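Local coordinates for IPT/TIG domain-containing protein BACOVA_02650 (Bacteroides ovatus, PDB 5E7H) that binds polysaccharide at the cell surface and probably captures xyloglucan before its transport into the periplasm, here seen as its two C-terminal domains, at residues 32-37 against 81-86; 123-128 against 236-241; 143-148 against 255-260; 162-167 against 190-195. All coordinates share one frame; numbering follows the deposited sequence.

Contact 1: residues 32-37 against 81-86; sequences VNINGE and EIFYPL
Asn35 and Ile34 meet Phe83 at one end of the IPT/TIG domain, an immunoglobulin-like beta-sandwich. Strand 31-34 ends here, and residues 81-86 lie in the loop that leads to strand 89-91. The tight part lies round the Phe83 ring. Ile34 CG2 packs 3.7 Å from Phe83 CE2, approaching obliquely. With CG2 anti to the backbone N, this methyl reaches the ring while CG1 lies beside the N. Ile68 and Pro13 also touch Phe83, and Phe56 and Ile40 touch Ile34. Tyr84 lays CD2 over one face of the Phe83 ring, toward its rim. The polar part is Asn35. Its ND2 donates to Phe83 O at 3.0 Å, with an N-H...O angle of 151°. The donor sits well above the carbonyl plane, so the bond does not follow a lone pair. ND2 also bonds to Gln64 O, so two backbone carbonyls grip the amide and fix its rotation. Replacing Asn35 with an alanine would probably leave the Phe83 and Gln64 carbonyls without this shared donor and open a gap beside the ring. The looser side is the turn that follows the strand. Gly36 is exposed, and its N bonds to Asn33 OD1 at 2.7 Å in an Asx motif. Ile82 is also exposed, and its side chain leads away from strand 31-34. Between the two sides stands the amide of Asn35, nearly perpendicular to the Phe83 ring, with OD1 near the ring plane at its edge, 3.5 Å from Phe83 CD2.

Contact 2: residues 123-128 against 236-241; sequences LGITGT and VYATNP. With ACT (acetate ion), chain H.
Ile125 and Ala238 face each other across the core of the xyloglucan-binding domain. Strand 121-126 belongs to one antiparallel sheet and strand 233-240 to another. Ile125 CA and Ala238 CA stand 7.5 Å apart, and no hydrogen bond joins the two segments. From Ile125 CB, the branch CG2 runs anti to the backbone N and reaches Ala238 CB at 3.7 Å. This methyl makes the side chain's touch across the contact. The other branch, CG1, lies beside the backbone N and carries CD1 at its tip. Ile125 CD1 turns along its own strand, 4.4 Å from Leu123 CD1. Trp136, on strand 133-142, packs against both Ile125 and Ala238. Two residues back on each strand, Leu123 CD2 approaches Val236 CB at 4.4 Å. Phe252, of strand 246-259, also touches Leu123. At the other end the chain turns a corner at Gly127. There Thr128 N donates to acetate OXT at 3.0 Å, with a fairly straight N-H...O angle of 160°. The acetate probably comes from the crystallisation liquor. It marks a backbone N-H at the margin, whereas the contact between the strands is wholly apolar. Methyl groups meet a methyl and a methine carbon without directional bonds, so shape and exclusion of water hold the two sheets together here.

Contact 3: residues 143-148 against 255-260; sequences AQWVNT and FRIVRK. With FMT (formic acid), chain E.
Val146 and Trp145 close over Ile257 from two directions. Val146 CG2 lies 3.9 Å from Ile257 O and 4.1 Å from Ile257 CB. It stands beside the backbone N of Val146, anti to the carbonyl carbon, and the Val146 and Ile257 side chains cross obliquely. Trp145 CE3 meets the far methyl, Ile257 CD1, at 4.2 Å. That methyl ends an extended chain (chi2 173°), which carries it toward the indole. Ala143 CB lies 3.6 Å above one face of the same indole, toward its rim. Further out, Trp145 NE1 bonds to Ser231 O, which fixes the edge of the indole. Tyr223 and Leu227, on helix 223-227, pack on Trp145, and the Tyr223 hydroxyl bonds to Val146 O. Ile90, on strand 89-91, touches both Trp145 and Val146. Ile257 O is held by Asn88 ND2, so this carbonyl keeps a hydrogen-bond partner although a methyl lies close by. On the exposed side, Asn147 ND2 makes a weak hydrogen bond of 3.3 Å to O2 of a formic acid molecule, probably from the crystallisation liquor. The arrangement is that of a long loop folded over the final strand, 246-259, of the antiparallel beta-sandwich in the xyloglucan-binding domain.

Contact 4: residues 162-167 against 190-195; sequences LQFECF and NGYVPV
In the beta-sandwich of the xyloglucan-binding domain, this contact joins strand 160-168 to the end of strand 189-192 and the loop after it. The chain turns a corner at Gly191. Gly191 and Tyr192 both face Phe177, forming a G1 beta bulge. Cys166 and Pro194 mark the closest backbone approach, with their CA atoms 7.3 Å apart. Cys166 SG touches two atoms of the proline ring, Pro194 CB at 3.7 Å and Pro194 CG at 3.8 Å. The sulfur is anti to the backbone N (chi1 -174°), which directs it across to the proline. Phe177 packs on Pro194 from strand 176-181. Cys166 also touches Cys210, Val250 and Phe252. The second pair is aromatic. Phe164 CZ lies 4.0 Å from Tyr192 CE2, which sits at the edge of the phenylalanine ring, near its plane. The two side chains slide past each other in opposite directions, so they touch near their ends rather than stack. Phe164 CG lies between its backbone N and carbonyl carbon (chi1 51°), and this torsion carries the ring toward Tyr192. Ile179 and Cys210 also pack on this ring, and the Phe255 ring meets it. The Tyr192 hydroxyl turns back to its own segment. It accepts a weak hydrogen bond from Val195 N at 3.4 Å, which may help hold the tyrosine against the loop. Across the contact, sulfur, proline ring and aromatic carbons meet without a hydrogen bond. The join therefore rests on dispersion and burial, and its polar bonds lie within the loop or outside the two segments.

Contact 1 belongs to the IPT/TIG domain; the other three belong to the xyloglucan-binding domain. Contacts 1 and 2 lie on opposite sides of the chain's centre, 32 Å apart between centres. All four are largely buried, but contact 4 is the most central. Contact 2 joins sheet to sheet by apolar groups alone. Contact 4 is also apolar but sets a strand against a strand end and its loop, and contact 3 sets a loop on a strand. Contact 1 alone has a hydrogen bond between its segments. Contacts 3 and 4 share a sheet and touch: Arg256 NH2 meets Glu165 OE2 in a 2.8 Å salt bridge. Contact 2 reaches contact 3 where Val236 CG2 packs on Phe255 CZ.

Contact 1: residues 32-37 against 81-86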
loop_
_atom_site.group_PDB
_atom_site.type_symbol
_atom_site.label_atom_id
_atom_site.label_comp_id
_atom_site.label_asym_id
_atom_site.label_seq_id
_atom_site.Cartn_x
_atom_site.Cartn_y
_atom_site.Cartn_z
ATOM N N VAL A 32 -5.130 -17.797 -14.241
ATOM C CA VAL A 32 -4.679 -17.000 -13.101
ATOM C C VAL A 32 -5.829 -16.937 -12.100
ATOM O O VAL A 32 -6.864 -16.319 -12.365
ATOM C CB VAL A 32 -4.230 -15.570 -13.504
ATOM C CG1 VAL A 32 -3.894 -14.725 -12.274
ATOM C CG2 VAL A 32 -3.019 -15.644 -14.428
ATOM N N ASN A 33 -5.649 -17.606 -10.962
ATOM C CA ASN A 33 -6.682 -17.679 -9.939
ATOM C C ASN A 33 -6.356 -16.749 -8.787
ATOM O O ASN A 33 -5.238 -16.748 -8.285
ATOM C CB ASN A 33 -6.843 -19.104 -9.416
ATOM C CG ASN A 33 -7.875 -19.195 -8.313
ATOM O OD1 ASN A 33 -7.538 -19.108 -7.144
ATOM N ND2 ASN A 33 -9.150 -19.332 -8.688
ATOM N N ILE A 34 -7.345 -15.958 -8.388
ATOM C CA ILE A 34 -7.225 -15.031 -7.283
ATOM C C ILE A 34 -7.860 -15.571 -6.006
ATOM O O ILE A 34 -9.087 -15.661 -5.908
ATOM C CB ILE A 34 -7.887 -13.688 -7.623
ATOM C CG1 ILE A 34 -7.411 -13.142 -8.976
ATOM C CG2 ILE A 34 -7.600 -12.679 -6.535
ATOM C CD1 ILE A 34 -5.899 -12.984 -9.159
ATOM N N ASN A 35 -7.008 -16.000 -5.071
ATOM C CA ASN A 35 -7.409 -16.378 -3.713
ATOM C C ASN A 35 -8.455 -17.478 -3.662
ATOM O O ASN A 35 -9.201 -17.569 -2.691
ATOM C CB ASN A 35 -7.904 -15.135 -2.943
ATOM C CG ASN A 35 -6.783 -14.157 -2.643
ATOM O OD1 ASN A 35 -5.690 -14.267 -3.207
ATOM N ND2 ASN A 35 -7.034 -13.215 -1.732
ATOM N N GLY A 36 -8.454 -18.333 -4.685
ATOM C CA GLY A 36 -9.428 -19.410 -4.844
ATOM C C GLY A 36 -10.885 -18.924 -4.869
ATOM O O GLY A 36 -11.810 -19.672 -4.535
ATOM N N GLU A 37 -11.089 -17.689 -5.320
ATOM C CA GLU A 37 -12.435 -17.120 -5.413
ATOM C C GLU A 37 -12.886 -16.872 -6.841
ATOM O O GLU A 37 -14.049 -17.093 -7.162
ATOM C CB GLU A 37 -12.499 -15.813 -4.636
ATOM C CG GLU A 37 -12.336 -16.050 -3.153
ATOM C CD GLU A 37 -12.519 -14.811 -2.311
ATOM O OE1 GLU A 37 -13.166 -13.839 -2.772
ATOM O OE2 GLU A 37 -12.005 -14.819 -1.172
ATOM N N GLU A 81 3.672 -14.270 -1.051
ATOM C CA GLU A 81 2.981 -13.270 -0.252
ATOM C C GLU A 81 1.501 -13.566 -0.137
ATOM O O GLU A 81 0.887 -14.009 -1.100
ATOM C CB GLU A 81 3.106 -11.864 -0.879
ATOM C CG GLU A 81 4.473 -11.284 -0.995
ATOM C CD GLU A 81 4.421 -9.886 -1.592
ATOM O OE1 GLU A 81 3.587 -9.648 -2.502
ATOM O OE2 GLU A 81 5.195 -9.025 -1.144
ATOM N N ILE A 82 0.911 -13.241 1.007
ATOM C CA ILE A 82 -0.535 -13.297 1.131
ATOM C C ILE A 82 -1.135 -12.116 0.381
ATOM O O ILE A 82 -0.803 -10.954 0.651
ATOM C CB ILE A 82 -0.976 -13.300 2.600
ATOM C CG1 ILE A 82 -0.502 -14.614 3.230
ATOM C CG2 ILE A 82 -2.470 -13.151 2.720
ATOM C CD1 ILE A 82 -0.831 -14.766 4.709
ATOM N N PHE A 83 -1.994 -12.439 -0.585
ATOM C CA PHE A 83 -2.734 -11.466 -1.397
ATOM C C PHE A 83 -4.041 -11.067 -0.708
ATOM O O PHE A 83 -4.761 -11.923 -0.195
ATOM C CB PHE A 83 -3.018 -12.066 -2.789
ATOM C CG PHE A 83 -3.484 -11.047 -3.802
ATOM C CD1 PHE A 83 -2.626 -10.061 -4.247
ATOM C CD2 PHE A 83 -4.778 -11.099 -4.301
ATOM C CE1 PHE A 83 -3.062 -9.109 -5.172
ATOM C CE2 PHE A 83 -5.216 -10.167 -5.235
ATOM C CZ PHE A 83 -4.358 -9.177 -5.660
ATOM N N TYR A 84 -4.316 -9.758 -0.675
ATOM C CA TYR A 84 -5.471 -9.169 0.019
ATOM C C TYR A 84 -5.485 -9.600 1.493
ATOM O O TYR A 84 -6.416 -10.259 1.977
ATOM C CB TYR A 84 -6.802 -9.474 -0.702
ATOM C CG TYR A 84 -7.283 -8.265 -1.505
ATOM C CD1 TYR A 84 -8.392 -7.530 -1.096
ATOM C CD2 TYR A 84 -6.593 -7.823 -2.633
ATOM C CE1 TYR A 84 -8.811 -6.412 -1.808
ATOM C CE2 TYR A 84 -7.022 -6.723 -3.353
ATOM C CZ TYR A 84 -8.120 -6.022 -2.926
ATOM O OH TYR A 84 -8.536 -4.895 -3.617
ATOM N N PRO A 85 -4.417 -9.216 2.213
ATOM C CA PRO A 85 -4.314 -9.530 3.644
ATOM C C PRO A 85 -5.231 -8.620 4.452
ATOM O O PRO A 85 -4.790 -7.708 5.159
ATOM C CB PRO A 85 -2.840 -9.274 3.949
ATOM C CG PRO A 85 -2.471 -8.188 3.050
ATOM C CD PRO A 85 -3.216 -8.503 1.746
ATOM N N LEU A 86 -6.528 -8.866 4.325
ATOM C CA LEU A 86 -7.542 -8.006 4.935
ATOM C C LEU A 86 -7.359 -7.878 6.449
ATOM O O LEU A 86 -7.615 -6.809 7.017
ATOM C CB LEU A 86 -8.937 -8.544 4.599
ATOM C CG LEU A 86 -9.246 -8.399 3.109
ATOM C CD1 LEU A 86 -10.361 -9.391 2.756
ATOM C CD2 LEU A 86 -9.630 -6.969 2.737
#

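Contact 2: residues 123-128 against 236-241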
loop_
_atom_site.group_PDB
_atom_site.type_symbol
_atom_site.label_atom_id
_atom_site.label_comp_id
_atom_site.label_asym_id
_atom_site.label_seq_id
_atom_site.Cartn_x
_atom_site.Cartn_y
_atom_site.Cartn_z
ATOM N N LEU A 123 -7.788 8.712 1.965
ATOM C CA LEU A 123 -7.266 9.979 2.482
ATOM C C LEU A 123 -6.664 10.788 1.357
ATOM O O LEU A 123 -5.890 10.254 0.572
ATOM C CB LEU A 123 -6.187 9.703 3.538
ATOM C CG LEU A 123 -5.304 10.882 3.983
ATOM C CD1 LEU A 123 -6.130 11.904 4.733
ATOM C CD2 LEU A 123 -4.142 10.402 4.818
ATOM N N GLY A 124 -7.020 12.062 1.289
ATOM C CA GLY A 124 -6.407 12.975 0.344
ATOM C C GLY A 124 -5.616 14.054 1.044
ATOM O O GLY A 124 -6.097 14.695 1.988
ATOM N N ILE A 125 -4.395 14.253 0.564
ATOM C CA ILE A 125 -3.592 15.409 0.938
ATOM C C ILE A 125 -3.355 16.152 -0.371
ATOM O O ILE A 125 -2.529 15.729 -1.191
ATOM C CB ILE A 125 -2.284 14.996 1.596
ATOM C CG1 ILE A 125 -2.521 14.193 2.876
ATOM C CG2 ILE A 125 -1.398 16.231 1.882
ATOM C CD1 ILE A 125 -3.077 14.935 3.999
ATOM N N THR A 126 -4.108 17.221 -0.596
ATOM C CA THR A 126 -4.105 17.885 -1.884
ATOM C C THR A 126 -4.101 19.385 -1.686
ATOM O O THR A 126 -4.609 19.909 -0.690
ATOM C CB THR A 126 -5.332 17.502 -2.730
ATOM O OG1 THR A 126 -6.494 18.198 -2.247
ATOM C CG2 THR A 126 -5.573 15.995 -2.715
ATOM N N GLY A 127 -3.556 20.096 -2.662
ATOM C CA GLY A 127 -3.614 21.529 -2.647
ATOM C C GLY A 127 -2.267 22.197 -2.752
ATOM O O GLY A 127 -1.245 21.552 -2.974
ATOM N N THR A 128 -2.285 23.500 -2.527
ATOM C CA THR A 128 -1.104 24.328 -2.685
ATOM C C THR A 128 -0.496 24.641 -1.321
ATOM O O THR A 128 -1.224 24.996 -0.390
ATOM C CB THR A 128 -1.444 25.618 -3.402
ATOM O OG1 THR A 128 -2.181 25.327 -4.595
ATOM C CG2 THR A 128 -0.194 26.328 -3.785
ATOM N N VAL A 236 -0.308 10.975 9.582
ATOM C CA VAL A 236 0.320 11.252 8.291
ATOM C C VAL A 236 0.333 12.773 8.125
ATOM O O VAL A 236 -0.714 13.421 8.141
ATOM C CB VAL A 236 -0.431 10.573 7.131
ATOM C CG1 VAL A 236 0.168 10.945 5.778
ATOM C CG2 VAL A 236 -0.443 9.046 7.323
ATOM N N TYR A 237 1.520 13.352 7.997
ATOM C CA TYR A 237 1.665 14.812 8.032
ATOM C C TYR A 237 2.457 15.283 6.829
ATOM O O TYR A 237 3.554 14.794 6.582
ATOM C CB TYR A 237 2.379 15.285 9.301
ATOM C CG TYR A 237 1.834 14.743 10.599
ATOM C CD1 TYR A 237 2.179 13.462 11.028
ATOM C CD2 TYR A 237 1.007 15.511 11.407
ATOM C CE1 TYR A 237 1.707 12.968 12.207
ATOM C CE2 TYR A 237 0.516 15.016 12.591
ATOM C CZ TYR A 237 0.878 13.741 12.988
ATOM O OH TYR A 237 0.394 13.231 14.174
ATOM N N ALA A 238 1.927 16.266 6.107
ATOM C CA ALA A 238 2.625 16.809 4.945
ATOM C C ALA A 238 3.170 18.200 5.266
ATOM O O ALA A 238 2.471 19.030 5.839
ATOM C CB ALA A 238 1.688 16.879 3.730
ATOM N N THR A 239 4.412 18.454 4.870
ATOM C CA THR A 239 5.041 19.764 5.015
ATOM C C THR A 239 5.788 20.079 3.726
ATOM O O THR A 239 5.879 19.228 2.824
ATOM C CB THR A 239 6.026 19.818 6.186
ATOM O OG1 THR A 239 7.015 18.790 6.033
ATOM C CG2 THR A 239 5.309 19.659 7.514
ATOM N N ASN A 240 6.336 21.286 3.651
ATOM C CA ASN A 240 7.144 21.661 2.508
ATOM C C ASN A 240 8.412 22.396 2.906
ATOM O O ASN A 240 8.450 23.646 2.929
ATOM C CB ASN A 240 6.347 22.531 1.537
ATOM C CG ASN A 240 7.146 22.872 0.311
ATOM O OD1 ASN A 240 8.159 22.228 0.032
ATOM N ND2 ASN A 240 6.713 23.890 -0.427
ATOM N N PRO A 241 9.473 21.637 3.193
ATOM C CA PRO A 241 10.750 22.275 3.520
ATOM C C PRO A 241 11.448 22.889 2.304
ATOM O O PRO A 241 12.507 23.500 2.464
ATOM C CB PRO A 241 11.574 21.123 4.130
ATOM C CG PRO A 241 10.957 19.879 3.656
ATOM C CD PRO A 241 9.500 20.171 3.379
HETATM C C ACT H . -5.914 24.165 -1.602
HETATM O O ACT H . -6.783 23.421 -2.128
HETATM O OXT ACT H . -5.047 24.729 -2.322
HETATM C CH3 ACT H . -5.905 24.372 -0.108
#

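Contact 3: residues 143-148 against 255-260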
loop_
_atom_site.group_PDB
_atom_site.type_symbol
_atom_site.label_atom_id
_atom_site.label_comp_id
_atom_site.label_asym_id
_atom_site.label_seq_id
_atom_site.Cartn_x
_atom_site.Cartn_y
_atom_site.Cartn_z
ATOM N N ALA A 143 -5.721 3.958 14.685
ATOM C CA ALA A 143 -5.543 2.695 14.013
ATOM C C ALA A 143 -6.229 1.597 14.800
ATOM O O ALA A 143 -6.441 1.707 16.012
ATOM C CB ALA A 143 -4.079 2.400 13.875
ATOM N N GLN A 144 -6.546 0.515 14.106
ATOM C CA GLN A 144 -6.900 -0.749 14.733
ATOM C C GLN A 144 -5.720 -1.676 14.531
ATOM O O GLN A 144 -5.515 -2.191 13.432
ATOM C CB GLN A 144 -8.169 -1.318 14.114
ATOM C CG GLN A 144 -8.607 -2.634 14.708
ATOM C CD GLN A 144 -9.823 -3.197 14.006
ATOM O OE1 GLN A 144 -9.865 -4.382 13.672
ATOM N NE2 GLN A 144 -10.819 -2.348 13.769
ATOM N N TRP A 145 -4.877 -1.831 15.555
ATOM C CA TRP A 145 -3.643 -2.598 15.348
ATOM C C TRP A 145 -3.992 -4.046 15.033
ATOM O O TRP A 145 -5.035 -4.555 15.441
ATOM C CB TRP A 145 -2.715 -2.512 16.572
ATOM C CG TRP A 145 -2.336 -1.091 16.973
ATOM C CD1 TRP A 145 -2.532 -0.540 18.199
ATOM C CD2 TRP A 145 -1.725 -0.062 16.166
ATOM N NE1 TRP A 145 -2.086 0.756 18.220
ATOM C CE2 TRP A 145 -1.589 1.082 16.991
ATOM C CE3 TRP A 145 -1.260 0.013 14.847
ATOM C CZ2 TRP A 145 -1.036 2.280 16.530
ATOM C CZ3 TRP A 145 -0.711 1.206 14.394
ATOM C CH2 TRP A 145 -0.609 2.329 15.240
ATOM N N VAL A 146 -3.088 -4.707 14.314
ATOM C CA VAL A 146 -3.284 -6.103 13.922
ATOM C C VAL A 146 -3.351 -6.965 15.180
ATOM O O VAL A 146 -2.563 -6.805 16.113
ATOM C CB VAL A 146 -2.152 -6.592 12.988
ATOM C CG1 VAL A 146 -2.410 -8.025 12.542
ATOM C CG2 VAL A 146 -2.024 -5.672 11.784
ATOM N N ASN A 147 -4.308 -7.888 15.213
ATOM C CA ASN A 147 -4.478 -8.789 16.323
ATOM C C ASN A 147 -3.269 -9.699 16.506
ATOM O O ASN A 147 -2.658 -10.095 15.515
ATOM C CB ASN A 147 -5.729 -9.628 16.091
ATOM C CG ASN A 147 -6.252 -10.272 17.357
ATOM O OD1 ASN A 147 -5.638 -11.175 17.928
ATOM N ND2 ASN A 147 -7.415 -9.810 17.799
ATOM N N THR A 148 -2.947 -10.057 17.743
ATOM C CA THR A 148 -1.806 -10.942 17.996
ATOM C C THR A 148 -2.093 -12.379 17.537
ATOM O O THR A 148 -1.177 -13.207 17.472
ATOM C CB THR A 148 -1.367 -10.933 19.476
ATOM O OG1 THR A 148 -2.468 -11.250 20.332
ATOM C CG2 THR A 148 -0.787 -9.580 19.848
ATOM N N PHE A 255 -3.647 1.202 4.923
ATOM C CA PHE A 255 -2.463 1.008 5.733
ATOM C C PHE A 255 -2.555 -0.356 6.399
ATOM O O PHE A 255 -3.616 -0.730 6.913
ATOM C CB PHE A 255 -2.324 2.104 6.806
ATOM C CG PHE A 255 -2.081 3.484 6.245
ATOM C CD1 PHE A 255 -0.787 3.952 6.060
ATOM C CD2 PHE A 255 -3.153 4.314 5.906
ATOM C CE1 PHE A 255 -0.561 5.223 5.532
ATOM C CE2 PHE A 255 -2.929 5.582 5.368
ATOM C CZ PHE A 255 -1.632 6.025 5.185
ATOM N N ARG A 256 -1.436 -1.086 6.406
ATOM C CA ARG A 256 -1.409 -2.464 6.874
ATOM C C ARG A 256 -0.012 -2.800 7.359
ATOM O O ARG A 256 0.986 -2.287 6.841
ATOM C CB ARG A 256 -1.869 -3.414 5.747
ATOM C CG ARG A 256 -1.087 -3.284 4.441
ATOM C CD ARG A 256 -1.905 -3.836 3.263
ATOM N NE ARG A 256 -1.208 -3.753 1.976
ATOM C CZ ARG A 256 -1.393 -2.826 1.045
ATOM N NH1 ARG A 256 -2.211 -1.804 1.221
ATOM N NH2 ARG A 256 -0.723 -2.936 -0.100
ATOM N N ILE A 257 0.055 -3.655 8.369
ATOM C CA ILE A 257 1.318 -4.131 8.913
ATOM C C ILE A 257 1.420 -5.598 8.584
ATOM O O ILE A 257 0.544 -6.378 8.956
ATOM C CB ILE A 257 1.428 -3.916 10.445
ATOM C CG1 ILE A 257 1.407 -2.423 10.760
ATOM C CG2 ILE A 257 2.690 -4.573 10.978
ATOM C CD1 ILE A 257 1.332 -2.095 12.240
ATOM N N VAL A 258 2.478 -5.970 7.859
ATOM C CA VAL A 258 2.665 -7.348 7.406
ATOM C C VAL A 258 4.072 -7.832 7.693
ATOM O O VAL A 258 4.961 -7.034 7.984
ATOM C CB VAL A 258 2.379 -7.485 5.889
ATOM C CG1 VAL A 258 0.953 -7.096 5.563
ATOM C CG2 VAL A 258 3.324 -6.630 5.076
ATOM N N ARG A 259 4.282 -9.145 7.605
ATOM C CA ARG A 259 5.622 -9.694 7.772
ATOM C C ARG A 259 6.485 -9.367 6.560
ATOM O O ARG A 259 6.009 -9.359 5.423
ATOM C CB ARG A 259 5.563 -11.202 7.963
ATOM C CG ARG A 259 4.945 -11.610 9.264
ATOM C CD ARG A 259 4.720 -13.105 9.303
ATOM N NE ARG A 259 4.424 -13.568 10.653
ATOM C CZ ARG A 259 3.248 -13.431 11.263
ATOM N NH1 ARG A 259 2.210 -12.848 10.660
ATOM N NH2 ARG A 259 3.102 -13.903 12.487
ATOM N N LYS A 260 7.760 -9.099 6.803
ATOM C CA LYS A 260 8.729 -8.989 5.722
ATOM C C LYS A 260 8.896 -10.338 5.042
ATOM O O LYS A 260 8.720 -11.382 5.674
ATOM C CB LYS A 260 10.067 -8.505 6.256
ATOM C CG LYS A 260 10.084 -7.042 6.660
ATOM C CD LYS A 260 11.500 -6.625 7.045
ATOM C CE LYS A 260 11.536 -5.190 7.526
ATOM N NZ LYS A 260 12.916 -4.795 7.941
ATOM O OXT LYS A 260 9.220 -10.398 3.857
HETATM C C FMT E . -9.941 -7.719 16.444
HETATM O O1 FMT E . -9.924 -8.456 15.421
HETATM O O2 FMT E . -8.899 -7.089 16.773
#

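Contact 4: residues 162-167 against 190-195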
loop_
_atom_site.group_PDB
_atom_site.type_symbol
_atom_site.label_atom_id
_atom_site.label_comp_id
_atom_site.label_asym_id
_atom_site.label_seq_id
_atom_site.Cartn_x
_atom_site.Cartn_y
_atom_site.Cartn_z
ATOM N N LEU A 162 5.409 -1.681 7.205
ATOM C CA LEU A 162 4.193 -0.911 6.974
ATOM C C LEU A 162 4.019 -0.768 5.478
ATOM O O LEU A 162 4.917 -0.270 4.800
ATOM C CB LEU A 162 4.281 0.467 7.621
ATOM C CG LEU A 162 3.110 1.403 7.371
ATOM C CD1 LEU A 162 1.865 0.914 8.100
ATOM C CD2 LEU A 162 3.463 2.805 7.799
ATOM N N GLN A 163 2.865 -1.192 4.979
ATOM C CA GLN A 163 2.509 -1.045 3.565
ATOM C C GLN A 163 1.280 -0.174 3.475
ATOM O O GLN A 163 0.447 -0.143 4.390
ATOM C CB GLN A 163 2.201 -2.388 2.900
ATOM C CG GLN A 163 3.331 -3.323 2.734
ATOM C CD GLN A 163 2.881 -4.580 1.999
ATOM O OE1 GLN A 163 1.717 -4.996 2.087
ATOM N NE2 GLN A 163 3.799 -5.181 1.282
ATOM N N PHE A 164 1.116 0.482 2.336
ATOM C CA PHE A 164 -0.112 1.232 2.073
ATOM C C PHE A 164 -0.173 1.475 0.590
ATOM O O PHE A 164 0.845 1.387 -0.086
ATOM C CB PHE A 164 -0.177 2.565 2.844
ATOM C CG PHE A 164 1.040 3.444 2.705
ATOM C CD1 PHE A 164 2.137 3.300 3.559
ATOM C CD2 PHE A 164 1.083 4.452 1.748
ATOM C CE1 PHE A 164 3.259 4.127 3.437
ATOM C CE2 PHE A 164 2.192 5.279 1.640
ATOM C CZ PHE A 164 3.272 5.108 2.465
ATOM N N GLU A 165 -1.353 1.796 0.108
ATOM C CA GLU A 165 -1.516 2.172 -1.289
ATOM C C GLU A 165 -1.450 3.675 -1.362
ATOM O O GLU A 165 -1.947 4.376 -0.475
ATOM C CB GLU A 165 -2.832 1.660 -1.836
ATOM C CG GLU A 165 -2.696 0.814 -3.087
ATOM C CD GLU A 165 -1.902 -0.471 -2.885
ATOM O OE1 GLU A 165 -1.508 -1.073 -3.898
ATOM O OE2 GLU A 165 -1.711 -0.901 -1.734
ATOM N N CYS A 166 -0.855 4.173 -2.437
ATOM C CA CYS A 166 -0.662 5.609 -2.624
ATOM C C CYS A 166 -0.875 5.976 -4.087
ATOM O O CYS A 166 -0.458 5.236 -4.984
ATOM C CB CYS A 166 0.722 5.989 -2.177
ATOM S SG CYS A 166 1.067 7.765 -2.188
ATOM N N PHE A 167 -1.536 7.103 -4.328
ATOM C CA PHE A 167 -1.694 7.654 -5.666
ATOM C C PHE A 167 -1.119 9.055 -5.674
ATOM O O PHE A 167 -1.561 9.895 -4.903
ATOM C CB PHE A 167 -3.176 7.675 -6.072
ATOM C CG PHE A 167 -3.439 8.258 -7.453
ATOM C CD1 PHE A 167 -3.316 9.626 -7.691
ATOM C CD2 PHE A 167 -3.868 7.443 -8.487
ATOM C CE1 PHE A 167 -3.568 10.159 -8.967
ATOM C CE2 PHE A 167 -4.140 7.984 -9.756
ATOM C CZ PHE A 167 -3.987 9.337 -9.975
ATOM N N ASN A 190 10.449 10.597 8.777
ATOM C CA ASN A 190 10.351 11.969 8.286
ATOM C C ASN A 190 10.977 12.109 6.916
ATOM O O ASN A 190 11.841 11.317 6.528
ATOM C CB ASN A 190 11.007 12.942 9.256
ATOM C CG ASN A 190 10.076 13.333 10.379
ATOM O OD1 ASN A 190 9.151 14.136 10.203
ATOM N ND2 ASN A 190 10.308 12.764 11.532
ATOM N N GLY A 191 10.550 13.137 6.188
ATOM C CA GLY A 191 11.131 13.446 4.898
ATOM C C GLY A 191 10.831 12.452 3.798
ATOM O O GLY A 191 11.594 12.340 2.822
ATOM N N TYR A 192 9.715 11.757 3.926
ATOM C CA TYR A 192 9.375 10.666 3.017
ATOM C C TYR A 192 8.657 11.146 1.770
ATOM O O TYR A 192 7.686 11.896 1.850
ATOM C CB TYR A 192 8.505 9.625 3.732
ATOM C CG TYR A 192 8.155 8.430 2.868
ATOM C CD1 TYR A 192 9.124 7.507 2.528
ATOM C CD2 TYR A 192 6.869 8.242 2.370
ATOM C CE1 TYR A 192 8.824 6.416 1.722
ATOM C CE2 TYR A 192 6.567 7.144 1.564
ATOM C CZ TYR A 192 7.557 6.256 1.245
ATOM O OH TYR A 192 7.292 5.171 0.424
ATOM N N VAL A 193 9.148 10.695 0.619
ATOM C CA VAL A 193 8.463 10.870 -0.647
ATOM C C VAL A 193 7.999 9.481 -1.122
ATOM O O VAL A 193 8.834 8.589 -1.243
ATOM C CB VAL A 193 9.376 11.514 -1.706
ATOM C CG1 VAL A 193 8.646 11.692 -3.025
ATOM C CG2 VAL A 193 9.915 12.872 -1.186
ATOM N N PRO A 194 6.692 9.309 -1.364
ATOM C CA PRO A 194 6.184 7.990 -1.792
ATOM C C PRO A 194 6.909 7.421 -2.998
ATOM O O PRO A 194 7.063 8.123 -4.003
ATOM C CB PRO A 194 4.731 8.273 -2.120
ATOM C CG PRO A 194 4.363 9.401 -1.189
ATOM C CD PRO A 194 5.589 10.267 -1.164
ATOM N N VAL A 195 7.384 6.181 -2.865
ATOM C CA VAL A 195 8.006 5.451 -3.969
ATOM C C VAL A 195 7.427 4.045 -3.997
ATOM O O VAL A 195 7.071 3.476 -2.982
ATOM C CB VAL A 195 9.540 5.376 -3.866
ATOM C CG1 VAL A 195 10.169 6.751 -4.096
ATOM C CG2 VAL A 195 9.978 4.800 -2.531
#